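Side-chain contacts in HD domain protein (Enterococcus faecalis, PDB 4LRL), which probably acts as a metal-dependent deoxyribonucleoside triphosphate triphosphohydrolase whose activity is raised or lowered by nucleotides bound at allosteric sites: residues S202-D207 with H250-Y255; D254-R259 with T408-M413; E376-N381 with D461-E466. One frame throughout, in Å; residues are numbered along the deposited sequence.

Contact 1: residues S202-D207 with H250-Y255. With NI (nickel (II) ion), chain N.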
loop_
_atom_site.group_PDB
_atom_site.type_symbol
_atom_site.label_atom_id
_atom_site.label_comp_id
_atom_site.label_asym_id
_atom_site.label_seq_id
_atom_site.Cartn_x
_atom_site.Cartn_y
_atom_site.Cartn_z
ATOM N N SER C 202 -16.524 15.135 -17.946
ATOM C CA SER C 202 -15.590 16.205 -18.269
ATOM C C SER C 202 -14.255 15.539 -18.591
ATOM O O SER C 202 -14.231 14.363 -18.956
ATOM C CB SER C 202 -15.461 17.202 -17.105
ATOM O OG SER C 202 -14.856 16.602 -15.970
ATOM N N GLN C 203 -13.155 16.272 -18.463
ATOM C CA GLN C 203 -11.828 15.681 -18.605
ATOM C C GLN C 203 -11.305 15.158 -17.267
ATOM O O GLN C 203 -10.308 14.431 -17.211
ATOM C CB GLN C 203 -10.853 16.653 -19.268
ATOM C CG GLN C 203 -11.050 16.789 -20.795
ATOM C CD GLN C 203 -10.797 15.480 -21.514
ATOM O OE1 GLN C 203 -9.839 14.774 -21.208
ATOM N NE2 GLN C 203 -11.654 15.143 -22.470
ATOM N N ILE C 204 -12.010 15.499 -16.192
ATOM C CA ILE C 204 -11.623 15.107 -14.839
ATOM C C ILE C 204 -12.878 15.011 -13.975
ATOM O O ILE C 204 -13.213 15.924 -13.227
ATOM C CB ILE C 204 -10.563 16.105 -14.255
ATOM C CG1 ILE C 204 -10.132 15.713 -12.830
ATOM C CG2 ILE C 204 -11.064 17.555 -14.353
ATOM C CD1 ILE C 204 -8.855 16.404 -12.371
ATOM N N ASP C 205 -13.591 13.907 -14.108
ATOM C CA ASP C 205 -14.907 13.762 -13.501
ATOM C C ASP C 205 -14.967 12.513 -12.606
ATOM O O ASP C 205 -14.012 11.723 -12.564
ATOM C CB ASP C 205 -15.958 13.672 -14.607
ATOM C CG ASP C 205 -15.674 12.543 -15.586
ATOM O OD1 ASP C 205 -15.579 12.815 -16.794
ATOM O OD2 ASP C 205 -15.509 11.381 -15.142
ATOM N N ALA C 206 -16.101 12.331 -11.928
ATOM C CA ALA C 206 -16.289 11.242 -10.982
ATOM C C ALA C 206 -16.194 9.867 -11.651
ATOM O O ALA C 206 -15.812 8.880 -11.016
ATOM C CB ALA C 206 -17.615 11.397 -10.273
ATOM N N ASP C 207 -16.521 9.835 -12.943
ATOM C CA ASP C 207 -16.521 8.614 -13.749
ATOM C C ASP C 207 -15.077 8.170 -14.010
ATOM O O ASP C 207 -14.678 7.060 -13.652
ATOM C CB ASP C 207 -17.293 8.885 -15.064
ATOM C CG ASP C 207 -17.430 7.656 -15.960
ATOM O OD1 ASP C 207 -17.890 7.816 -17.104
ATOM O OD2 ASP C 207 -17.097 6.533 -15.551
ATOM N N HIS C 250 -0.335 20.008 -8.768
ATOM C CA HIS C 250 0.452 18.767 -8.812
ATOM C C HIS C 250 -0.418 17.525 -8.648
ATOM O O HIS C 250 -0.173 16.512 -9.294
ATOM C CB HIS C 250 1.578 18.773 -7.780
ATOM C CG HIS C 250 2.604 19.848 -7.999
ATOM N ND1 HIS C 250 3.304 19.984 -9.181
ATOM C CD2 HIS C 250 3.061 20.821 -7.175
ATOM C CE1 HIS C 250 4.144 21.001 -9.076
ATOM N NE2 HIS C 250 4.011 21.529 -7.872
ATOM N N ALA C 251 -1.441 17.622 -7.801
ATOM C CA ALA C 251 -2.428 16.561 -7.648
ATOM C C ALA C 251 -3.244 16.362 -8.930
ATOM O O ALA C 251 -3.587 15.239 -9.277
ATOM C CB ALA C 251 -3.337 16.847 -6.485
ATOM N N VAL C 252 -3.559 17.450 -9.630
ATOM C CA VAL C 252 -4.224 17.349 -10.921
ATOM C C VAL C 252 -3.265 16.700 -11.930
ATOM O O VAL C 252 -3.670 15.832 -12.699
ATOM C CB VAL C 252 -4.753 18.728 -11.410
ATOM C CG1 VAL C 252 -5.307 18.629 -12.834
ATOM C CG2 VAL C 252 -5.822 19.249 -10.450
ATOM N N GLU C 253 -1.999 17.105 -11.890
ATOM C CA GLU C 253 -0.946 16.469 -12.682
ATOM C C GLU C 253 -0.881 14.959 -12.502
ATOM O O GLU C 253 -0.818 14.226 -13.491
ATOM C CB GLU C 253 0.418 17.028 -12.319
ATOM C CG GLU C 253 0.747 18.362 -12.927
ATOM C CD GLU C 253 2.179 18.775 -12.628
ATOM O OE1 GLU C 253 2.807 18.176 -11.724
ATOM O OE2 GLU C 253 2.670 19.696 -13.306
ATOM N N ASP C 254 -0.885 14.511 -11.240
ATOM C CA ASP C 254 -0.871 13.087 -10.895
ATOM C C ASP C 254 -2.083 12.360 -11.446
ATOM O O ASP C 254 -2.007 11.175 -11.760
ATOM C CB ASP C 254 -0.839 12.882 -9.381
ATOM C CG ASP C 254 0.369 13.513 -8.728
ATOM O OD1 ASP C 254 0.247 13.943 -7.561
ATOM O OD2 ASP C 254 1.437 13.586 -9.375
ATOM N N TYR C 255 -3.210 13.057 -11.547
ATOM C CA TYR C 255 -4.370 12.455 -12.167
ATOM C C TYR C 255 -4.084 12.195 -13.659
ATOM O O TYR C 255 -4.335 11.099 -14.152
ATOM C CB TYR C 255 -5.625 13.304 -11.957
ATOM C CG TYR C 255 -6.684 13.033 -12.989
ATOM C CD1 TYR C 255 -7.463 11.880 -12.921
ATOM C CD2 TYR C 255 -6.901 13.927 -14.044
ATOM C CE1 TYR C 255 -8.432 11.622 -13.872
ATOM C CE2 TYR C 255 -7.872 13.677 -15.014
ATOM C CZ TYR C 255 -8.634 12.525 -14.921
ATOM O OH TYR C 255 -9.591 12.255 -15.862
HETATM NI NI NI N . -18.369 4.886 -15.955
HETATM O O HOH W 1 -18.209 5.315 -18.048
HETATM O O HOH W 2 -16.911 3.279 -17.019
#
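Val252 is the first residue of 250-255 to reach the loop 202-207, its CG1 lying 4.2 Å from Ile204 CD1 in a loose apolar touch. The next residue, Glu253, turns to polar partners away from 202-207. Its OE1 takes the ND1 hydrogen of His250 at 3.2 Å, in the plane of the imidazole but from above the carboxylate plane, while OE2 is bonded to Ser426.

Tyr255 carries the contact. With CG anti to the backbone N (chi1 157°), the ring projects from the helix against the extended Ile204, whose CG1 lies over one face, 4.0 Å from the ring centroid and displaced toward the rim, in a CH-pi contact. Ile204 CD1 adds a 3.6 Å approach to Tyr255 CD2. Beyond the ring, Tyr255 OH donates to Gln203 O at 2.7 Å. The carbonyl is met at a C=O...donor angle of 136°, with the donor tilted 27° from its plane. The ring face and the hydroxyl of Tyr255 thus hold two successive residues of the loop, Ile204 and Gln203, an example of an aromatic residue joining apolar and polar anchorage.

That loop leads to the metal. Asp205 N-caps helix 206-219: its OD2 accepts from Arg208 N and, weakly, from Asp207 N, while OD1 takes Ser202 N at 2.8 Å. Asp207 OD2 coordinates the nickel ion at 2.1 Å. Asp207 OD1 accepts a hydrogen bond from a metal-bound water. His90, His134 and Asp135 complete the protein ligands, the set expected of an HD-domain site.

Helix 249-267 thus packs against the loop that leads into helix 206-219, with Ala206 packed on helix 87-108, Phe244 of strand 241-245 touching both Ile204 and Val252, and the second subunit reaching His250, Glu253 and Asp254.

Contact 2: residues D254-R259 with T408-M413; sequences DYIVSR and TQIELM
Ile256 and Ile410 meet tip to tip, one from helix 249-267 and the other from the residue just before strand 411-413. Their CD1 methyls stand 3.7 Å apart. Ile410 CD1 also comes to the edge of the Tyr255 ring, near its plane, at 4.4 Å from CE2, so a single methyl serves two neighbouring helix residues. Ile410 can do this because its chain runs out straight past CG1 (chi2 165°), whereas that of Ile256 is folded (chi2 -67°).

Around these three residues lies a second apolar layer. Leu422 touches both isoleucines, and Phe226 meets the Tyr255 ring edge-to-face. Ile410 packs further on Gln203 and Ile204, the loop that Tyr255 also holds.

Polar bonds set farther back probably fix the positions of these residues. On the helix, Asp254 O accepts from Ser258 N at 3.0 Å and from Ser258 OG at 2.9 Å, the two donors arriving from opposite faces of the carbonyl plane. Arg259 N bonds to Tyr255 O at 3.0 Å, while the guanidinium of Arg259 reaches outward to Asp397 O, Gln203 OE1 and Tyr263 OH. On the other side, Ile410 N is bonded to Tyr399 OH, and the backbone pairs with Leu422. Glu411 and Leu412 then enter the sheet, bonded to Phe244 and Val420 respectively. Asp254 and Val257 touch Tyr223 and Gln261 of the second subunit.

The example separates contact from orientation. No hydrogen bond or charge pair crosses between 254-259 and 408-413, and only 81 Å² is buried between them. Methyl and ring-edge contacts have little directional preference, so the relative orientation of the helix and the segment around Ile410 is more likely set by the surrounding polar bonds and packing.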
loop_
_atom_site.group_PDB
_atom_site.type_symbol
_atom_site.label_atom_id
_atom_site.label_comp_id
_atom_site.label_asym_id
_atom_site.label_seq_id
_atom_site.Cartn_x
_atom_site.Cartn_y
_atom_site.Cartn_z
ATOM N N ASP C 254 -0.885 14.511 -11.240
ATOM C CA ASP C 254 -0.871 13.087 -10.895
ATOM C C ASP C 254 -2.083 12.360 -11.446
ATOM O O ASP C 254 -2.007 11.175 -11.760
ATOM C CB ASP C 254 -0.839 12.882 -9.381
ATOM C CG ASP C 254 0.369 13.513 -8.728
ATOM O OD1 ASP C 254 0.247 13.943 -7.561
ATOM O OD2 ASP C 254 1.437 13.586 -9.375
ATOM N N TYR C 255 -3.210 13.057 -11.547
ATOM C CA TYR C 255 -4.370 12.455 -12.167
ATOM C C TYR C 255 -4.084 12.195 -13.659
ATOM O O TYR C 255 -4.335 11.099 -14.152
ATOM C CB TYR C 255 -5.625 13.304 -11.957
ATOM C CG TYR C 255 -6.684 13.033 -12.989
ATOM C CD1 TYR C 255 -7.463 11.880 -12.921
ATOM C CD2 TYR C 255 -6.901 13.927 -14.044
ATOM C CE1 TYR C 255 -8.432 11.622 -13.872
ATOM C CE2 TYR C 255 -7.872 13.677 -15.014
ATOM C CZ TYR C 255 -8.634 12.525 -14.921
ATOM O OH TYR C 255 -9.591 12.255 -15.862
ATOM N N ILE C 256 -3.527 13.183 -14.359
ATOM C CA ILE C 256 -3.189 13.006 -15.777
ATOM C C ILE C 256 -2.127 11.913 -15.981
ATOM O O ILE C 256 -2.216 11.112 -16.896
ATOM C CB ILE C 256 -2.759 14.339 -16.450
ATOM C CG1 ILE C 256 -3.921 15.340 -16.442
ATOM C CG2 ILE C 256 -2.271 14.097 -17.882
ATOM C CD1 ILE C 256 -5.105 14.946 -17.331
ATOM N N VAL C 257 -1.141 11.875 -15.104
ATOM C CA VAL C 257 -0.119 10.844 -15.140
ATOM C C VAL C 257 -0.730 9.443 -15.009
ATOM O O VAL C 257 -0.422 8.564 -15.808
ATOM C CB VAL C 257 0.975 11.119 -14.080
ATOM C CG1 VAL C 257 1.963 9.954 -13.978
ATOM C CG2 VAL C 257 1.719 12.384 -14.436
ATOM N N SER C 258 -1.612 9.248 -14.026
ATOM C CA SER C 258 -2.268 7.951 -13.805
ATOM C C SER C 258 -3.128 7.548 -14.995
ATOM O O SER C 258 -3.164 6.367 -15.392
ATOM C CB SER C 258 -3.139 7.981 -12.551
ATOM O OG SER C 258 -2.356 8.270 -11.401
ATOM N N ARG C 259 -3.822 8.541 -15.545
ATOM C CA ARG C 259 -4.684 8.367 -16.693
ATOM C C ARG C 259 -3.871 7.797 -17.845
ATOM O O ARG C 259 -4.231 6.764 -18.404
ATOM C CB ARG C 259 -5.317 9.705 -17.080
ATOM C CG ARG C 259 -6.524 9.595 -17.988
ATOM C CD ARG C 259 -7.139 10.964 -18.254
ATOM N NE ARG C 259 -7.682 11.074 -19.609
ATOM C CZ ARG C 259 -8.364 12.132 -20.054
ATOM N NH1 ARG C 259 -8.609 13.155 -19.244
ATOM N NH2 ARG C 259 -8.826 12.162 -21.303
ATOM N N THR C 408 -13.293 20.667 -23.174
ATOM C CA THR C 408 -12.114 19.848 -23.413
ATOM C C THR C 408 -10.993 20.172 -22.430
ATOM O O THR C 408 -9.888 19.640 -22.545
ATOM C CB THR C 408 -11.585 20.080 -24.837
ATOM O OG1 THR C 408 -11.171 21.448 -24.972
ATOM C CG2 THR C 408 -12.672 19.785 -25.875
ATOM N N GLN C 409 -11.277 21.038 -21.460
ATOM C CA GLN C 409 -10.222 21.606 -20.623
ATOM C C GLN C 409 -10.351 21.281 -19.133
ATOM O O GLN C 409 -11.452 21.134 -18.599
ATOM C CB GLN C 409 -10.161 23.128 -20.817
ATOM C CG GLN C 409 -10.106 23.569 -22.267
ATOM C CD GLN C 409 -10.064 25.073 -22.414
ATOM O OE1 GLN C 409 -9.080 25.714 -22.050
ATOM N NE2 GLN C 409 -11.129 25.646 -22.958
ATOM N N ILE C 410 -9.208 21.175 -18.470
ATOM C CA ILE C 410 -9.172 21.105 -17.020
ATOM C C ILE C 410 -8.787 22.500 -16.534
ATOM O O ILE C 410 -7.713 22.998 -16.862
ATOM C CB ILE C 410 -8.185 20.025 -16.541
ATOM C CG1 ILE C 410 -8.647 18.650 -17.030
ATOM C CG2 ILE C 410 -8.045 20.044 -15.022
ATOM C CD1 ILE C 410 -7.603 17.582 -16.930
ATOM N N GLU C 411 -9.682 23.142 -15.787
ATOM C CA GLU C 411 -9.487 24.540 -15.403
ATOM C C GLU C 411 -8.917 24.676 -13.997
ATOM O O GLU C 411 -9.438 24.096 -13.040
ATOM C CB GLU C 411 -10.788 25.336 -15.519
ATOM C CG GLU C 411 -11.493 25.215 -16.868
ATOM C CD GLU C 411 -10.956 26.161 -17.937
ATOM O OE1 GLU C 411 -9.777 26.572 -17.881
ATOM O OE2 GLU C 411 -11.725 26.484 -18.855
ATOM N N LEU C 412 -7.834 25.439 -13.889
ATOM C CA LEU C 412 -7.219 25.741 -12.599
ATOM C C LEU C 412 -7.585 27.161 -12.223
ATOM O O LEU C 412 -7.496 28.072 -13.059
ATOM C CB LEU C 412 -5.702 25.583 -12.668
ATOM C CG LEU C 412 -5.160 24.177 -12.950
ATOM C CD1 LEU C 412 -3.851 24.251 -13.706
ATOM C CD2 LEU C 412 -4.980 23.385 -11.670
ATOM N N MET C 413 -8.019 27.349 -10.982
ATOM C CA MET C 413 -8.396 28.686 -10.529
ATOM C C MET C 413 -7.327 29.398 -9.702
ATOM O O MET C 413 -6.854 28.887 -8.683
ATOM C CB MET C 413 -9.722 28.680 -9.779
ATOM C CG MET C 413 -10.264 30.084 -9.600
ATOM S SD MET C 413 -11.832 30.154 -8.743
ATOM C CE MET C 413 -12.929 29.610 -10.050
#

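Contact 3: residues E376-N381 with D461-E466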
loop_
_atom_site.group_PDB
_atom_site.type_symbol
_atom_site.label_atom_id
_atom_site.label_comp_id
_atom_site.label_asym_id
_atom_site.label_seq_id
_atom_site.Cartn_x
_atom_site.Cartn_y
_atom_site.Cartn_z
ATOM N N GLU C 376 -4.014 -17.637 -45.004
ATOM C CA GLU C 376 -5.041 -18.383 -45.718
ATOM C C GLU C 376 -4.526 -19.706 -46.284
ATOM O O GLU C 376 -5.244 -20.710 -46.278
ATOM C CB GLU C 376 -5.577 -17.532 -46.875
ATOM C CG GLU C 376 -6.666 -18.185 -47.716
ATOM C CD GLU C 376 -7.337 -17.186 -48.638
ATOM O OE1 GLU C 376 -8.368 -16.622 -48.219
ATOM O OE2 GLU C 376 -6.828 -16.939 -49.758
ATOM N N LYS C 377 -3.296 -19.676 -46.801
ATOM C CA LYS C 377 -2.662 -20.823 -47.439
ATOM C C LYS C 377 -2.538 -21.990 -46.452
ATOM O O LYS C 377 -2.763 -23.134 -46.819
ATOM C CB LYS C 377 -1.289 -20.412 -47.978
ATOM C CG LYS C 377 -0.735 -21.264 -49.100
ATOM C CD LYS C 377 0.270 -20.474 -49.949
ATOM C CE LYS C 377 0.728 -21.302 -51.149
ATOM N NZ LYS C 377 0.858 -20.518 -52.432
ATOM N N VAL C 378 -2.215 -21.688 -45.196
ATOM C CA VAL C 378 -2.105 -22.733 -44.162
ATOM C C VAL C 378 -3.454 -23.129 -43.540
ATOM O O VAL C 378 -3.499 -24.010 -42.687
ATOM C CB VAL C 378 -1.039 -22.412 -43.064
ATOM C CG1 VAL C 378 0.306 -22.083 -43.703
ATOM C CG2 VAL C 378 -1.497 -21.283 -42.125
ATOM N N GLY C 379 -4.542 -22.494 -43.987
ATOM C CA GLY C 379 -5.894 -22.921 -43.621
ATOM C C GLY C 379 -6.688 -21.992 -42.715
ATOM O O GLY C 379 -7.798 -22.339 -42.289
ATOM N N PHE C 380 -6.136 -20.817 -42.411
ATOM C CA PHE C 380 -6.842 -19.853 -41.582
ATOM C C PHE C 380 -7.542 -18.823 -42.455
ATOM O O PHE C 380 -6.877 -18.029 -43.124
ATOM C CB PHE C 380 -5.884 -19.133 -40.628
ATOM C CG PHE C 380 -5.319 -19.999 -39.541
ATOM C CD1 PHE C 380 -3.996 -20.419 -39.590
ATOM C CD2 PHE C 380 -6.095 -20.359 -38.440
ATOM C CE1 PHE C 380 -3.451 -21.216 -38.558
ATOM C CE2 PHE C 380 -5.567 -21.148 -37.409
ATOM C CZ PHE C 380 -4.246 -21.580 -37.469
ATOM N N ASN C 381 -8.872 -18.825 -42.456
ATOM C CA ASN C 381 -9.606 -17.789 -43.170
ATOM C C ASN C 381 -9.225 -16.404 -42.605
ATOM O O ASN C 381 -9.446 -16.136 -41.421
ATOM C CB ASN C 381 -11.117 -18.038 -43.106
ATOM C CG ASN C 381 -11.901 -17.102 -44.007
ATOM O OD1 ASN C 381 -11.584 -15.921 -44.120
ATOM N ND2 ASN C 381 -12.945 -17.627 -44.644
ATOM N N ASP C 461 5.788 -25.713 -43.752
ATOM C CA ASP C 461 6.971 -25.146 -43.087
ATOM C C ASP C 461 7.569 -23.898 -43.731
ATOM O O ASP C 461 7.947 -22.969 -43.017
ATOM C CB ASP C 461 8.065 -26.210 -42.890
ATOM C CG ASP C 461 8.167 -26.693 -41.443
ATOM O OD1 ASP C 461 7.486 -26.121 -40.558
ATOM O OD2 ASP C 461 8.940 -27.646 -41.191
ATOM N N GLU C 462 7.653 -23.878 -45.061
ATOM C CA GLU C 462 8.267 -22.749 -45.763
ATOM C C GLU C 462 7.395 -21.490 -45.705
ATOM O O GLU C 462 7.912 -20.375 -45.665
ATOM C CB GLU C 462 8.654 -23.115 -47.207
ATOM C CG GLU C 462 7.513 -23.095 -48.219
ATOM C CD GLU C 462 7.983 -23.324 -49.656
ATOM O OE1 GLU C 462 7.655 -22.482 -50.525
ATOM O OE2 GLU C 462 8.669 -24.339 -49.921
ATOM N N THR C 463 6.078 -21.693 -45.683
ATOM C CA THR C 463 5.103 -20.624 -45.507
ATOM C C THR C 463 5.232 -19.998 -44.118
ATOM O O THR C 463 5.221 -18.771 -43.984
ATOM C CB THR C 463 3.666 -21.142 -45.726
ATOM O OG1 THR C 463 3.602 -21.831 -46.979
ATOM C CG2 THR C 463 2.663 -19.999 -45.738
ATOM N N TYR C 464 5.372 -20.842 -43.095
ATOM C CA TYR C 464 5.613 -20.369 -41.724
ATOM C C TYR C 464 6.911 -19.560 -41.624
ATOM O O TYR C 464 6.945 -18.521 -40.959
ATOM C CB TYR C 464 5.623 -21.534 -40.722
ATOM C CG TYR C 464 4.278 -22.212 -40.522
ATOM C CD1 TYR C 464 3.174 -21.496 -40.055
ATOM C CD2 TYR C 464 4.116 -23.574 -40.785
ATOM C CE1 TYR C 464 1.944 -22.110 -39.871
ATOM C CE2 TYR C 464 2.887 -24.200 -40.597
ATOM C CZ TYR C 464 1.810 -23.460 -40.142
ATOM O OH TYR C 464 0.592 -24.067 -39.949
ATOM N N ARG C 465 7.962 -20.040 -42.294
ATOM C CA ARG C 465 9.228 -19.317 -42.325
ATOM C C ARG C 465 9.104 -18.015 -43.124
ATOM O O ARG C 465 9.615 -16.980 -42.699
ATOM C CB ARG C 465 10.368 -20.202 -42.841
ATOM C CG ARG C 465 10.796 -21.286 -41.846
ATOM C CD ARG C 465 12.047 -22.024 -42.303
ATOM N NE ARG C 465 11.865 -22.689 -43.590
ATOM C CZ ARG C 465 11.466 -23.950 -43.734
ATOM N NH1 ARG C 465 11.203 -24.692 -42.666
ATOM N NH2 ARG C 465 11.329 -24.470 -44.948
ATOM N N GLU C 466 8.406 -18.062 -44.253
ATOM C CA GLU C 466 8.177 -16.872 -45.066
ATOM C C GLU C 466 7.429 -15.821 -44.248
ATOM O O GLU C 466 7.878 -14.682 -44.134
ATOM C CB GLU C 466 7.422 -17.227 -46.353
ATOM C CG GLU C 466 7.005 -16.026 -47.213
ATOM C CD GLU C 466 8.164 -15.324 -47.910
ATOM O OE1 GLU C 466 9.341 -15.629 -47.619
ATOM O OE2 GLU C 466 7.891 -14.452 -48.755
#
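A Schellman motif ends helix 361-377, and Val378, the residue just ahead of its glycine, packs on Thr463 and Tyr464 at the start of helix 461-468. Gly379 takes a positive phi of 111° and turns the chain out of the helix. Gly379 N still bonds back to Glu376 O at 3.0 Å, one of the two closing bonds of the motif. The turn is made by the backbone, while the side chain next to it makes the tertiary contact.

Val378 CG1 does most of the touching. Anti to the carbonyl carbon (chi1 -53°), Val378 CG1 meets Thr463 CG2 at 3.7 Å as the two side chains slide past each other in opposite directions. The same methyl lies over one face of the Tyr464 ring, 4.0 Å above the plane and displaced toward the rim, the two side chains being set aslant. No hydrogen bond crosses between the segments.

Neighbours extend this near-surface patch within the HD-associated region. Met448 and Phe460 also touch Val378, Leu374 of helix 361-377 packs on Thr463, and Glu466 OE2 is hydrogen-bonded to Tyr370 OH, so the two helices also meet about one turn (Leu374) and two turns (Tyr370) before Val378. Past the turn, Phe380 meets Tyr385 edge-to-face, and Asn381 OD1 caps helix 382-385 through Lys383 N.

At the outer end of the tyrosine, the hydroxyl lies beside the branch of the valine, with Tyr464 OH 3.9 Å from Val378 CB. The second methyl is close by too, Val378 CG2 lying 4.1 Å from Tyr464 OH.

In the fold
From the N terminus, contact 1 comes first: 202-207 is joined to 250-255 across 42 intervening residues, tying the nickel-binding HD part to helix 249-267. Contact 2 begins on that same helix, sharing Asp254 and Tyr255, and closes a much longer loop of 148 residues at 408-413, bringing in an inner strand of the four-stranded mixed sheet. The two adjoin, with centres about 4 Å apart. Contact 3 opens at 376-381, inside the loop of contact 2, and closes beyond it at 461-466, so these two cross; it joins the C-terminal end of helix 361-377 to helix 461-468. It follows contact 1 in series and lies on the opposite side of the chain's centre, about 48 Å away between centres.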